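Local coordinates for protein N-acetylneuraminic acid (Sialic acid) synthetase (Leptospira borgpetersenii serovar Hardjo-bovis, PDB 6NCS) that probably makes sialic acid or its 9-phosphate by a metal-dependent condensation, as its family does, and binds manganese inside a TIM barrel, at residues A[32-36]-A[240-244]; A[47-51]-A[95-101]; A[122-128]-A[145-151]; A[205-211]-A[225-231]; A[218-222]-A[258-263]. One frame throughout, in Å; residues are numbered along the deposited sequence.

Interaction 1: A[32-36]-A[240-244]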
# COMPACT_ATOMS: atom_id res chain seq x y z
N ALA A 32 7.44 -3.30 23.81
CA ALA A 32 7.38 -2.75 25.16
C ALA A 32 8.59 -1.87 25.43
O ALA A 32 8.49 -0.91 26.21
CB ALA A 32 7.30 -3.87 26.19
N GLY A 33 9.72 -2.20 24.83
CA GLY A 33 10.89 -1.34 24.87
C GLY A 33 11.34 -1.11 26.30
O GLY A 33 11.58 -2.07 27.05
N LEU A 34 11.42 0.16 26.68
CA LEU A 34 11.79 0.57 28.02
C LEU A 34 10.63 1.21 28.77
O LEU A 34 10.83 1.75 29.86
CB LEU A 34 12.97 1.53 27.97
CG LEU A 34 14.23 0.94 27.33
CD1 LEU A 34 15.41 1.86 27.52
CD2 LEU A 34 14.52 -0.42 27.93
N ASN A 35 9.42 1.14 28.21
CA ASN A 35 8.30 1.93 28.74
C ASN A 35 7.86 1.47 30.13
O ASN A 35 7.26 2.25 30.87
CB ASN A 35 7.14 1.88 27.74
CG ASN A 35 5.95 2.70 28.18
OD1 ASN A 35 4.99 2.17 28.72
ND2 ASN A 35 6.02 4.01 27.95
N HIS A 36 8.20 0.23 30.52
CA HIS A 36 7.88 -0.23 31.87
C HIS A 36 8.75 0.42 32.94
O HIS A 36 8.44 0.32 34.13
CB HIS A 36 8.05 -1.75 31.94
CG HIS A 36 9.36 -2.21 31.38
ND1 HIS A 36 10.56 -1.99 32.02
CD2 HIS A 36 9.67 -2.82 30.21
CE1 HIS A 36 11.55 -2.48 31.29
NE2 HIS A 36 11.03 -2.99 30.19
N GLY A 240 5.99 7.11 30.70
CA GLY A 240 7.17 6.27 30.66
C GLY A 240 7.99 6.51 29.41
O GLY A 240 7.59 7.24 28.50
N ILE A 241 9.16 5.86 29.36
CA ILE A 241 10.07 6.07 28.24
C ILE A 241 9.38 5.73 26.92
O ILE A 241 8.71 4.69 26.81
CB ILE A 241 11.35 5.25 28.43
CG1 ILE A 241 12.14 5.75 29.65
CG2 ILE A 241 12.22 5.32 27.18
CD1 ILE A 241 13.34 4.87 29.98
N ASP A 242 9.53 6.61 25.93
CA ASP A 242 8.96 6.48 24.59
C ASP A 242 7.44 6.53 24.57
O ASP A 242 6.82 6.02 23.62
CB ASP A 242 9.41 5.18 23.90
CG ASP A 242 10.89 5.16 23.61
OD1 ASP A 242 11.44 6.23 23.28
OD2 ASP A 242 11.49 4.07 23.72
N TRP A 243 6.82 7.14 25.59
CA TRP A 243 5.36 7.16 25.65
C TRP A 243 4.77 7.87 24.44
O TRP A 243 3.69 7.50 23.96
CB TRP A 243 4.88 7.82 26.94
CG TRP A 243 5.18 9.30 27.04
CD1 TRP A 243 6.27 9.88 27.62
CD2 TRP A 243 4.38 10.38 26.53
NE1 TRP A 243 6.20 11.24 27.51
CE2 TRP A 243 5.05 11.58 26.84
CE3 TRP A 243 3.17 10.45 25.83
CZ2 TRP A 243 4.55 12.84 26.49
CZ3 TRP A 243 2.66 11.71 25.49
CH2 TRP A 243 3.36 12.88 25.81
N GLU A 244 5.46 8.89 23.91
CA GLU A 244 4.86 9.72 22.86
C GLU A 244 4.64 8.94 21.58
O GLU A 244 3.70 9.22 20.83
CB GLU A 244 5.73 10.95 22.59
O HOH W 1 10.14 1.99 24.97
O HOH W 2 9.92 4.40 31.57
O HOH W 3 3.96 5.32 29.72
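Asn35, Ile241 and Leu34 carry most of this meeting of two turns at the mouth of a TIM barrel: a type II' turn, Ala32 to Asn35, that ends strand 27-33, and a type II turn, Gly240 to Trp243, in the loop after strand 227-231. The amide of Asn35 does the joining. With CG anti to the backbone N (chi1 -178°), its ND2 reaches the Ile241 carbonyl O at 3.0 Å. The N-H points almost straight at the oxygen (163°), which lies in the amide plane, yet ND2 itself sits well above the Ile241 carbonyl plane. The second hydrogen of ND2 goes to a water that also takes the Gly240 N-H, while OD1 is held by Thr233; both ends of the amide are thus engaged and its rotation is fixed. Ile241 packs its CG2 and CD1 against Leu34 CB, the CD1 contact being 3.9 Å. Beside them a second water accepts from Ile241 N and donates to Leu34 O. Asp242, whose side chain comes about 4 Å from that of the manganese ligand His231, is tied to the first turn through a third water, which accepts from Leu34 N and donates to Asp242 OD2, 2.8 Å from each.

Interaction 2: A[47-51]-A[95-101]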
# COMPACT_ATOMS: atom_id res chain seq x y z
N ILE A 47 2.35 -7.49 29.22
CA ILE A 47 2.17 -8.77 28.54
C ILE A 47 0.70 -9.16 28.52
O ILE A 47 0.16 -9.53 27.47
CB ILE A 47 3.01 -9.86 29.22
CG1 ILE A 47 4.51 -9.60 29.09
CG2 ILE A 47 2.66 -11.23 28.62
CD1 ILE A 47 5.35 -10.54 29.96
N ASP A 48 0.05 -9.12 29.68
CA ASP A 48 -1.37 -9.48 29.76
C ASP A 48 -2.20 -8.70 28.75
O ASP A 48 -3.01 -9.28 28.01
CB ASP A 48 -1.92 -9.21 31.17
CG ASP A 48 -1.26 -10.06 32.24
OD1 ASP A 48 -0.54 -11.02 31.92
OD2 ASP A 48 -1.49 -9.74 33.43
N GLU A 49 -2.02 -7.38 28.70
CA GLU A 49 -2.90 -6.57 27.87
C GLU A 49 -2.52 -6.64 26.40
O GLU A 49 -3.39 -6.47 25.53
CB GLU A 49 -2.91 -5.13 28.39
CG GLU A 49 -3.41 -5.09 29.83
CD GLU A 49 -3.84 -3.72 30.31
OE1 GLU A 49 -4.16 -2.85 29.47
OE2 GLU A 49 -3.86 -3.50 31.55
N ALA A 50 -1.24 -6.92 26.09
CA ALA A 50 -0.85 -7.17 24.70
C ALA A 50 -1.43 -8.48 24.20
O ALA A 50 -1.81 -8.60 23.03
CB ALA A 50 0.68 -7.20 24.57
N ALA A 51 -1.49 -9.49 25.07
CA ALA A 51 -2.10 -10.75 24.67
C ALA A 51 -3.60 -10.56 24.46
O ALA A 51 -4.17 -11.10 23.50
CB ALA A 51 -1.81 -11.83 25.71
N ARG A 95 5.20 -15.65 31.78
CA ARG A 95 3.88 -15.03 31.66
C ARG A 95 3.44 -14.99 30.20
O ARG A 95 2.26 -15.20 29.90
CB ARG A 95 3.89 -13.62 32.24
CG ARG A 95 2.59 -12.84 32.01
CD ARG A 95 1.44 -13.40 32.84
NE ARG A 95 1.72 -13.25 34.26
CZ ARG A 95 1.44 -12.16 34.96
NH1 ARG A 95 0.84 -11.13 34.39
NH2 ARG A 95 1.75 -12.11 36.25
N SER A 96 4.38 -14.73 29.29
CA SER A 96 4.04 -14.70 27.87
C SER A 96 3.55 -16.06 27.40
O SER A 96 2.55 -16.16 26.67
CB SER A 96 5.25 -14.24 27.05
OG SER A 96 5.60 -12.90 27.39
N GLN A 97 4.23 -17.14 27.79
CA GLN A 97 3.78 -18.47 27.39
C GLN A 97 2.40 -18.76 27.95
O GLN A 97 1.55 -19.34 27.26
CB GLN A 97 4.79 -19.52 27.84
CG GLN A 97 6.18 -19.28 27.29
CD GLN A 97 7.12 -20.45 27.46
OE1 GLN A 97 8.32 -20.26 27.63
NE2 GLN A 97 6.58 -21.66 27.41
N LYS A 98 2.15 -18.37 29.20
CA LYS A 98 0.85 -18.59 29.83
C LYS A 98 -0.27 -17.86 29.10
O LYS A 98 -1.40 -18.36 29.03
CB LYS A 98 0.92 -18.15 31.30
CG LYS A 98 -0.41 -18.18 32.05
CD LYS A 98 -0.17 -17.95 33.54
CE LYS A 98 -1.45 -17.54 34.26
NZ LYS A 98 -1.61 -16.05 34.33
N LYS A 99 0.03 -16.68 28.56
CA LYS A 99 -0.97 -15.86 27.88
C LYS A 99 -0.98 -16.07 26.37
O LYS A 99 -1.69 -15.35 25.66
CB LYS A 99 -0.74 -14.39 28.21
CG LYS A 99 -0.99 -14.02 29.68
CD LYS A 99 -2.33 -14.54 30.16
CE LYS A 99 -2.72 -13.96 31.50
NZ LYS A 99 -3.60 -12.76 31.34
N ASN A 100 -0.20 -17.04 25.87
CA ASN A 100 -0.16 -17.38 24.45
C ASN A 100 0.23 -16.18 23.59
O ASN A 100 -0.39 -15.90 22.57
CB ASN A 100 -1.50 -17.94 23.98
CG ASN A 100 -1.88 -19.22 24.69
OD1 ASN A 100 -1.05 -20.12 24.85
ND2 ASN A 100 -3.13 -19.31 25.13
N ILE A 101 1.28 -15.47 24.00
CA ILE A 101 1.88 -14.44 23.17
C ILE A 101 3.38 -14.73 23.14
O ILE A 101 3.93 -15.22 24.13
CB ILE A 101 1.56 -13.01 23.68
CG1 ILE A 101 2.13 -11.95 22.73
CG2 ILE A 101 2.06 -12.80 25.11
CD1 ILE A 101 1.60 -10.53 22.98
O HOH W 4 -4.21 -11.63 28.90
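Asp48 and Arg95 form the strongest link between helix 40-52 and the end of helix 86-98, two neighbouring helices on the outside of the TIM barrel. Arg95 NH1 gives a hydrogen bond of 2.8 Å to Asp48 OD1 within a salt bridge, meeting the oxygen on its syn side. The carboxylate and guanidinium planes are only 19° apart, and OD1 sits at the guanidinium edge, close to its plane. Bends at chi2 and chi3 curl the Arg95 chain so that NH1 turns back to the Asp48 carboxylate. Lys99 adds a longer salt bridge, NZ to the same OD1 at 3.6 Å, so two positive charges share one oxygen and would be expected to favour the ionised carboxylate. A water accepts from Lys99 NZ and donates to Asp48 O, extending the network to the backbone.

Beneath these charges the contact turns apolar. Ile47 lays CG2 against Arg95 CG at 3.8 Å, and its CG2 and CD1 both touch Ser96 OG, a hydroxyl bonded to Leu92 O one turn earlier. Ile47 and Ser96 also reach Ile58 of strand 57-62, which places this layer against the barrel wall. Helix 86-98 closes in a Schellman motif with Asn100 at positive phi, and the turn delivers Ile101 to the other helix. There the two branches of Ile101 divide the work: CG2 meets Ile47 CG2 and Ala51 CB, while CD1, carried by a CG1 anti to the backbone N (chi1 -176°), comes within 3.8 Å of Ala50 CB.

Interaction 3: A[122-128]-A[145-151]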
# COMPACT_ATOMS: atom_id res chain seq x y z
N GLU A 122 13.46 -17.86 20.77
CA GLU A 122 13.61 -18.40 19.42
C GLU A 122 13.81 -17.33 18.37
O GLU A 122 14.16 -17.66 17.23
CB GLU A 122 12.40 -19.26 19.04
CG GLU A 122 12.29 -20.58 19.83
CD GLU A 122 13.47 -21.52 19.62
OE1 GLU A 122 14.15 -21.44 18.57
OE2 GLU A 122 13.72 -22.37 20.51
N ILE A 123 13.60 -16.06 18.72
CA ILE A 123 13.75 -14.92 17.81
C ILE A 123 14.60 -13.86 18.50
O ILE A 123 14.41 -13.58 19.69
CB ILE A 123 12.39 -14.29 17.42
CG1 ILE A 123 11.46 -15.31 16.81
CG2 ILE A 123 12.60 -13.15 16.43
CD1 ILE A 123 10.17 -14.67 16.31
N LEU A 124 15.50 -13.24 17.75
CA LEU A 124 16.25 -12.08 18.20
C LEU A 124 15.89 -10.87 17.34
O LEU A 124 15.79 -10.97 16.12
CB LEU A 124 17.77 -12.32 18.11
CG LEU A 124 18.38 -13.48 18.89
CD1 LEU A 124 19.81 -13.69 18.42
CD2 LEU A 124 18.35 -13.17 20.38
N LYS A 125 15.70 -9.72 17.98
CA LYS A 125 15.60 -8.46 17.26
C LYS A 125 16.93 -7.72 17.37
O LYS A 125 17.53 -7.69 18.45
CB LYS A 125 14.49 -7.58 17.85
CG LYS A 125 14.44 -6.17 17.29
CD LYS A 125 13.92 -6.16 15.88
CE LYS A 125 14.15 -4.80 15.23
NZ LYS A 125 13.41 -3.70 15.91
N ILE A 126 17.40 -7.14 16.27
CA ILE A 126 18.58 -6.28 16.29
C ILE A 126 18.14 -4.88 15.92
O ILE A 126 17.53 -4.66 14.87
CB ILE A 126 19.68 -6.77 15.33
CG1 ILE A 126 20.13 -8.18 15.71
CG2 ILE A 126 20.86 -5.81 15.35
CD1 ILE A 126 20.80 -8.28 17.06
N ALA A 127 18.47 -3.92 16.79
CA ALA A 127 18.02 -2.54 16.67
C ALA A 127 18.66 -1.85 15.47
O ALA A 127 19.73 -2.24 15.01
CB ALA A 127 18.34 -1.77 17.95
N SER A 128 17.99 -0.80 14.99
CA SER A 128 18.50 -0.06 13.83
C SER A 128 19.91 0.46 14.09
O SER A 128 20.78 0.38 13.21
CB SER A 128 17.58 1.10 13.48
OG SER A 128 16.31 0.64 13.02
N LEU A 145 19.29 -18.65 15.67
CA LEU A 145 17.92 -18.22 15.93
C LEU A 145 17.39 -17.38 14.77
O LEU A 145 18.14 -16.92 13.90
CB LEU A 145 17.85 -17.41 17.22
CG LEU A 145 18.42 -18.08 18.47
CD1 LEU A 145 18.24 -17.16 19.68
CD2 LEU A 145 17.75 -19.42 18.70
N ILE A 146 16.07 -17.18 14.77
CA ILE A 146 15.45 -16.25 13.83
C ILE A 146 15.89 -14.85 14.19
O ILE A 146 15.88 -14.47 15.36
CB ILE A 146 13.92 -16.36 13.89
CG1 ILE A 146 13.46 -17.79 13.56
CG2 ILE A 146 13.26 -15.32 12.97
CD1 ILE A 146 12.05 -18.06 14.08
N VAL A 147 16.27 -14.06 13.19
CA VAL A 147 16.78 -12.71 13.42
C VAL A 147 15.90 -11.73 12.67
O VAL A 147 15.70 -11.88 11.46
CB VAL A 147 18.24 -12.55 12.99
CG1 VAL A 147 18.69 -11.11 13.24
CG2 VAL A 147 19.14 -13.53 13.73
N ILE A 148 15.40 -10.73 13.39
CA ILE A 148 14.72 -9.59 12.79
C ILE A 148 15.65 -8.39 12.93
O ILE A 148 16.03 -8.03 14.04
CB ILE A 148 13.38 -9.30 13.47
CG1 ILE A 148 12.47 -10.54 13.44
CG2 ILE A 148 12.72 -8.11 12.79
CD1 ILE A 148 11.14 -10.33 14.20
N LEU A 149 16.03 -7.79 11.80
CA LEU A 149 16.89 -6.62 11.76
C LEU A 149 16.09 -5.43 11.23
O LEU A 149 15.38 -5.57 10.24
CB LEU A 149 18.10 -6.87 10.86
CG LEU A 149 19.06 -5.70 10.60
CD1 LEU A 149 19.81 -5.30 11.88
CD2 LEU A 149 20.03 -6.07 9.48
N SER A 150 16.18 -4.29 11.90
CA SER A 150 15.63 -3.04 11.41
C SER A 150 16.73 -2.21 10.76
O SER A 150 17.88 -2.25 11.21
CB SER A 150 14.99 -2.23 12.54
OG SER A 150 13.74 -2.78 12.91
N ARG A 151 16.38 -1.46 9.71
CA ARG A 151 17.39 -0.76 8.92
C ARG A 151 17.31 0.76 9.04
O ARG A 151 17.81 1.47 8.15
CB ARG A 151 17.35 -1.18 7.44
CG ARG A 151 15.99 -1.17 6.69
CD ARG A 151 15.44 0.26 6.45
NE ARG A 151 16.42 1.18 5.85
CZ ARG A 151 16.15 1.98 4.82
NH1 ARG A 151 14.94 1.97 4.28
NH2 ARG A 151 17.08 2.79 4.34
O HOH W 5 13.05 -0.99 14.95
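Glu122 opens the pairing of two parallel strands, 123-126 and 146-150, joined through helix 134-143 as a beta-alpha-beta unit of the TIM barrel. Its carbonyl O accepts from Ile146 N at 3.2 Å. Ile123 points into the barrel with Ile146 and Ile148: CG1 touches Ile146 CD1, while CG2, anti to the backbone N, rests 3.9 Å from Ile148 CD1. Leu124 is bonded through both its N-H and its carbonyl, the N-H to Ile146 O at 2.7 Å and the O to Ile148 N, and both bonds are nearly straight. Its side chain faces the helical layer, where CG packs on Leu145 CD1. Lys125 turns back inward. Its chain, bent at chi2 and chi4, crosses Ile148 at about a right angle with CD 3.8 Å from Ile148 CG2, and carries NZ to a salt bridge with Glu229 and a hydrogen bond to a bound citrate, beside the manganese site. Ile126 returns to the helix side, with CG2 3.7 Å from Leu149 CD1; its N-H goes to Ile148 O and its O receives Ser150 N in the longest of the strand bonds, 3.3 Å. Past the strand, Ser128 OG lies against Ser150 CB, and Ser150 O is buried without a hydrogen-bonding partner. At the inner side a water accepts a hydrogen bond from Lys125 NZ, 2.9 Å away.

Interaction 4: A[205-211]-A[225-231]. With MN (manganese (II) ion), chain C.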
# COMPACT_ATOMS: atom_id res chain seq x y z
N ILE A 205 9.81 -8.96 4.42
CA ILE A 205 10.08 -7.55 4.69
C ILE A 205 8.91 -6.99 5.48
O ILE A 205 7.75 -7.25 5.13
CB ILE A 205 10.27 -6.74 3.39
CG1 ILE A 205 11.34 -7.38 2.50
CG2 ILE A 205 10.60 -5.29 3.71
CD1 ILE A 205 12.69 -7.44 3.16
N GLY A 206 9.20 -6.22 6.52
CA GLY A 206 8.14 -5.57 7.25
C GLY A 206 8.47 -4.13 7.57
O GLY A 206 9.26 -3.49 6.86
N TYR A 207 7.90 -3.61 8.65
CA TYR A 207 8.00 -2.19 8.97
C TYR A 207 7.97 -2.01 10.47
O TYR A 207 7.10 -2.57 11.15
CB TYR A 207 6.86 -1.41 8.30
CG TYR A 207 6.82 0.05 8.74
CD1 TYR A 207 7.86 0.92 8.39
CD2 TYR A 207 5.80 0.53 9.54
CE1 TYR A 207 7.85 2.24 8.81
CE2 TYR A 207 5.78 1.85 9.96
CZ TYR A 207 6.81 2.69 9.60
OH TYR A 207 6.81 4.00 10.03
N SER A 208 8.90 -1.21 10.99
CA SER A 208 8.93 -0.82 12.40
C SER A 208 8.59 0.66 12.52
O SER A 208 9.23 1.49 11.88
CB SER A 208 10.31 -1.11 13.01
OG SER A 208 10.32 -0.77 14.38
N ASP A 209 7.58 0.98 13.33
CA ASP A 209 7.05 2.33 13.37
C ASP A 209 7.58 3.14 14.55
O ASP A 209 7.74 2.62 15.66
CB ASP A 209 5.52 2.33 13.46
CG ASP A 209 4.93 3.72 13.28
OD1 ASP A 209 5.09 4.29 12.18
OD2 ASP A 209 4.32 4.24 14.23
N HIS A 210 7.82 4.43 14.30
CA HIS A 210 8.16 5.38 15.36
C HIS A 210 7.31 6.65 15.24
O HIS A 210 7.73 7.73 15.65
CB HIS A 210 9.65 5.69 15.34
CG HIS A 210 10.48 4.49 15.66
ND1 HIS A 210 11.03 3.68 14.69
CD2 HIS A 210 10.78 3.91 16.85
CE1 HIS A 210 11.67 2.68 15.26
NE2 HIS A 210 11.53 2.79 16.57
N SER A 211 6.11 6.51 14.68
CA SER A 211 5.17 7.60 14.59
C SER A 211 4.29 7.66 15.83
O SER A 211 4.29 6.76 16.68
CB SER A 211 4.28 7.44 13.36
OG SER A 211 3.25 6.51 13.65
N ALA A 225 4.04 -4.52 3.85
CA ALA A 225 4.71 -5.02 5.05
C ALA A 225 4.12 -6.35 5.50
O ALA A 225 2.90 -6.51 5.56
CB ALA A 225 4.62 -4.00 6.17
N GLU A 226 4.99 -7.30 5.84
CA GLU A 226 4.59 -8.62 6.32
C GLU A 226 4.79 -8.78 7.82
O GLU A 226 4.35 -9.78 8.39
CB GLU A 226 5.38 -9.70 5.56
CG GLU A 226 5.39 -9.46 4.05
CD GLU A 226 6.23 -10.47 3.29
OE1 GLU A 226 7.32 -10.10 2.80
OE2 GLU A 226 5.79 -11.63 3.19
N ILE A 227 5.43 -7.81 8.45
CA ILE A 227 5.64 -7.75 9.89
C ILE A 227 5.44 -6.29 10.26
O ILE A 227 5.86 -5.41 9.51
CB ILE A 227 7.05 -8.22 10.30
CG1 ILE A 227 7.33 -9.65 9.83
CG2 ILE A 227 7.25 -8.10 11.81
CD1 ILE A 227 7.95 -9.75 8.42
N ILE A 228 4.79 -6.03 11.39
CA ILE A 228 4.64 -4.68 11.91
C ILE A 228 5.14 -4.66 13.34
O ILE A 228 4.72 -5.49 14.16
CB ILE A 228 3.18 -4.19 11.86
CG1 ILE A 228 2.71 -4.01 10.41
CG2 ILE A 228 3.04 -2.88 12.63
CD1 ILE A 228 3.34 -2.79 9.70
N GLU A 229 6.03 -3.71 13.64
CA GLU A 229 6.47 -3.46 15.00
C GLU A 229 5.99 -2.07 15.40
O GLU A 229 6.14 -1.11 14.63
CB GLU A 229 8.00 -3.56 15.11
CG GLU A 229 8.51 -3.40 16.52
CD GLU A 229 10.02 -3.54 16.61
OE1 GLU A 229 10.69 -2.54 16.93
OE2 GLU A 229 10.53 -4.64 16.34
N LYS A 230 5.41 -1.96 16.59
CA LYS A 230 4.86 -0.69 17.07
C LYS A 230 5.16 -0.56 18.55
O LYS A 230 4.91 -1.50 19.31
CB LYS A 230 3.34 -0.65 16.82
CG LYS A 230 2.60 0.55 17.42
CD LYS A 230 2.93 1.85 16.69
CE LYS A 230 2.48 3.06 17.52
NZ LYS A 230 2.90 4.35 16.87
N HIS A 231 5.71 0.58 18.96
CA HIS A 231 5.96 0.78 20.38
C HIS A 231 4.65 0.77 21.15
O HIS A 231 3.60 1.15 20.63
CB HIS A 231 6.71 2.08 20.64
CG HIS A 231 8.16 2.03 20.29
ND1 HIS A 231 9.16 2.11 21.23
CD2 HIS A 231 8.78 1.89 19.09
CE1 HIS A 231 10.34 2.02 20.64
NE2 HIS A 231 10.13 1.89 19.34
MN MN C . 11.93 1.39 18.13
O HOH W 6 8.40 0.17 16.51
O HOH W 7 5.75 3.29 17.60
O HOH W 8 10.86 -0.14 17.52
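His210 and His231 bring their NE2 atoms within 3.2 Å of each other without a hydrogen bond, because both bind one manganese ion, at 2.1 Å for His210 NE2. The rings meet rim to rim with planes 56° apart. A metal-bound water donates to Glu229 OE1, so this carboxylate, also paired with Lys125, acts in the second shell. The histidines stand at the C-terminal ends of parallel strands 205-209 and 227-231, joined by helix 215-222, the end where TIM barrels hold their active sites. Behind them the strands are zipped by Tyr207 N to Ile227 O, Glu229 N to Tyr207 O and Asp209 N to Glu229 O, each 2.9 Å. On the face turned from the metal, Lys230 runs alongside Asp209, both with CG anti to the backbone N, and NZ meets OD2 at 3.0 Å nearly along its C-O axis, while NZ also donates to Gly213 O. Ser211 OG takes the syn lone pair of the same OD2, and Tyr207 OH the anti lone pair of OD1. This grip on Asp209 is consistent with a well-defined position for neighbouring His210; the chemistry implies a manganese site shared by two strand ends.

Interaction 5: A[218-222]-A[258-263]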
# COMPACT_ATOMS: atom_id res chain seq x y z
N LEU A 218 -0.50 0.99 9.38
CA LEU A 218 -1.54 0.41 8.53
C LEU A 218 -1.26 0.68 7.06
O LEU A 218 -1.44 -0.21 6.21
CB LEU A 218 -2.91 0.96 8.93
CG LEU A 218 -3.32 0.47 10.33
CD1 LEU A 218 -4.60 1.15 10.76
CD2 LEU A 218 -3.53 -1.04 10.29
N LEU A 219 -0.87 1.91 6.72
CA LEU A 219 -0.44 2.18 5.36
C LEU A 219 0.74 1.30 4.97
O LEU A 219 0.84 0.87 3.81
CB LEU A 219 -0.10 3.66 5.18
CG LEU A 219 -1.31 4.61 5.26
CD1 LEU A 219 -0.88 6.06 5.32
CD2 LEU A 219 -2.23 4.37 4.07
N ALA A 220 1.61 0.98 5.93
CA ALA A 220 2.75 0.12 5.61
C ALA A 220 2.29 -1.28 5.23
O ALA A 220 2.84 -1.89 4.31
CB ALA A 220 3.73 0.07 6.79
N VAL A 221 1.25 -1.79 5.91
CA VAL A 221 0.64 -3.06 5.51
C VAL A 221 0.11 -2.97 4.09
O VAL A 221 0.34 -3.88 3.27
CB VAL A 221 -0.47 -3.47 6.50
CG1 VAL A 221 -1.21 -4.69 5.98
CG2 VAL A 221 0.11 -3.75 7.87
N ALA A 222 -0.62 -1.90 3.76
CA ALA A 222 -1.10 -1.76 2.39
C ALA A 222 0.04 -1.67 1.39
O ALA A 222 -0.10 -2.10 0.23
CB ALA A 222 -2.01 -0.53 2.25
N GLU A 258 -7.34 -3.93 12.15
CA GLU A 258 -7.27 -3.19 10.90
C GLU A 258 -6.23 -3.79 9.96
O GLU A 258 -6.43 -3.79 8.74
CB GLU A 258 -6.99 -1.72 11.17
CG GLU A 258 -8.22 -0.97 11.71
CD GLU A 258 -9.32 -0.80 10.65
OE1 GLU A 258 -9.26 0.17 9.87
OE2 GLU A 258 -10.24 -1.64 10.61
N THR A 259 -5.14 -4.33 10.51
CA THR A 259 -4.18 -5.04 9.66
C THR A 259 -4.84 -6.23 8.97
O THR A 259 -4.64 -6.45 7.77
CB THR A 259 -2.98 -5.50 10.48
OG1 THR A 259 -2.24 -4.36 10.91
CG2 THR A 259 -2.09 -6.38 9.65
N GLU A 260 -5.63 -7.00 9.72
CA GLU A 260 -6.32 -8.14 9.13
C GLU A 260 -7.28 -7.67 8.05
O GLU A 260 -7.38 -8.29 6.98
CB GLU A 260 -7.05 -8.93 10.22
CG GLU A 260 -6.08 -9.65 11.16
CD GLU A 260 -6.68 -10.10 12.51
OE1 GLU A 260 -7.76 -9.61 12.91
OE2 GLU A 260 -6.03 -10.93 13.18
N ARG A 261 -7.97 -6.56 8.29
CA ARG A 261 -8.92 -6.06 7.31
C ARG A 261 -8.21 -5.60 6.04
O ARG A 261 -8.67 -5.90 4.93
CB ARG A 261 -9.76 -4.93 7.92
CG ARG A 261 -10.84 -4.41 6.99
CD ARG A 261 -11.76 -3.42 7.71
NE ARG A 261 -11.09 -2.14 7.94
CZ ARG A 261 -11.09 -1.15 7.05
NH1 ARG A 261 -11.73 -1.30 5.90
NH2 ARG A 261 -10.46 -0.01 7.32
N ILE A 262 -7.09 -4.88 6.18
CA ILE A 262 -6.35 -4.44 5.00
C ILE A 262 -5.77 -5.65 4.25
O ILE A 262 -5.76 -5.68 3.02
CB ILE A 262 -5.26 -3.43 5.39
CG1 ILE A 262 -5.90 -2.13 5.85
CG2 ILE A 262 -4.31 -3.15 4.22
CD1 ILE A 262 -4.93 -1.16 6.57
N ARG A 263 -5.31 -6.67 4.98
CA ARG A 263 -4.82 -7.86 4.30
C ARG A 263 -5.91 -8.50 3.45
O ARG A 263 -5.65 -8.97 2.34
CB ARG A 263 -4.27 -8.88 5.29
CG ARG A 263 -2.75 -8.86 5.39
CD ARG A 263 -2.12 -9.08 4.02
NE ARG A 263 -0.65 -9.08 4.05
CZ ARG A 263 0.10 -10.13 4.36
NH1 ARG A 263 -0.47 -11.28 4.71
NH2 ARG A 263 1.42 -10.04 4.33
O HOH W 9 1.00 -6.48 3.58
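Ile262 and Leu218 bury the most surface in this packing of helix 215-222 against helix 249-266, two neighbours in the outer layer of the TIM barrel. The segments run roughly parallel, their axes 24° apart in direction and 9.4 Å at closest approach. Ile262 uses both branches: CD1 lies 3.6 Å from Leu218 O and also touches Leu218 CB, while CG2, anti to the backbone N, reaches Val221 CG1 and Ala222 CB. Leu218 answers with its methyls, CD2 lying 3.6 Å from Glu258 CB and equally close to Thr259 OG1. Val221 crosses Thr259 at about a right angle, CG2 to CG2 at 3.9 Å.

Around this apolar patch the polar groups find their partners mostly outside it. Thr259 OG1 bonds to Leu255 O one turn back, and Arg263 NH1 to Asn24 O. Arg263 NE and Val221 O are joined through a water that donates to the carbonyl, 2.7 Å away. Glu258 bends at chi2 and is gripped side-on by Arg261, whose NE and NH2 each take one carboxylate oxygen. Arg261 also forms salt bridges with Glu186 and Glu215 of the second subunit, and Ala222 packs on its counterpart there. No direct hydrogen bond crosses between the two segments; the chemistry implies cohesion by apolar fit, with Arg261, held by Glu258, carrying salt bridges to the second subunit.

Overall arrangement
Interactions 1, 3 and 4 reach the same eight-stranded parallel sheet, whereas 2 and 5 pack helices around it, their centres about 23 Å apart. Along the chain, interaction 1 spans 2, 3 and 4, which follow in series, and its segments alternate with those of interaction 5. Strand 227-231 of interaction 4 neighbours strand 27-33 of interaction 1, and Asp242 packs on His231. Interactions 3 and 4, centres about 13 Å apart, meet inside the barrel through Lys125 and Glu229. Interactions 4 and 5 share the unit of strand 205-209, helix 215-222 and strand 227-231, so the manganese-binding strands are backed by a helix that also reaches the second subunit.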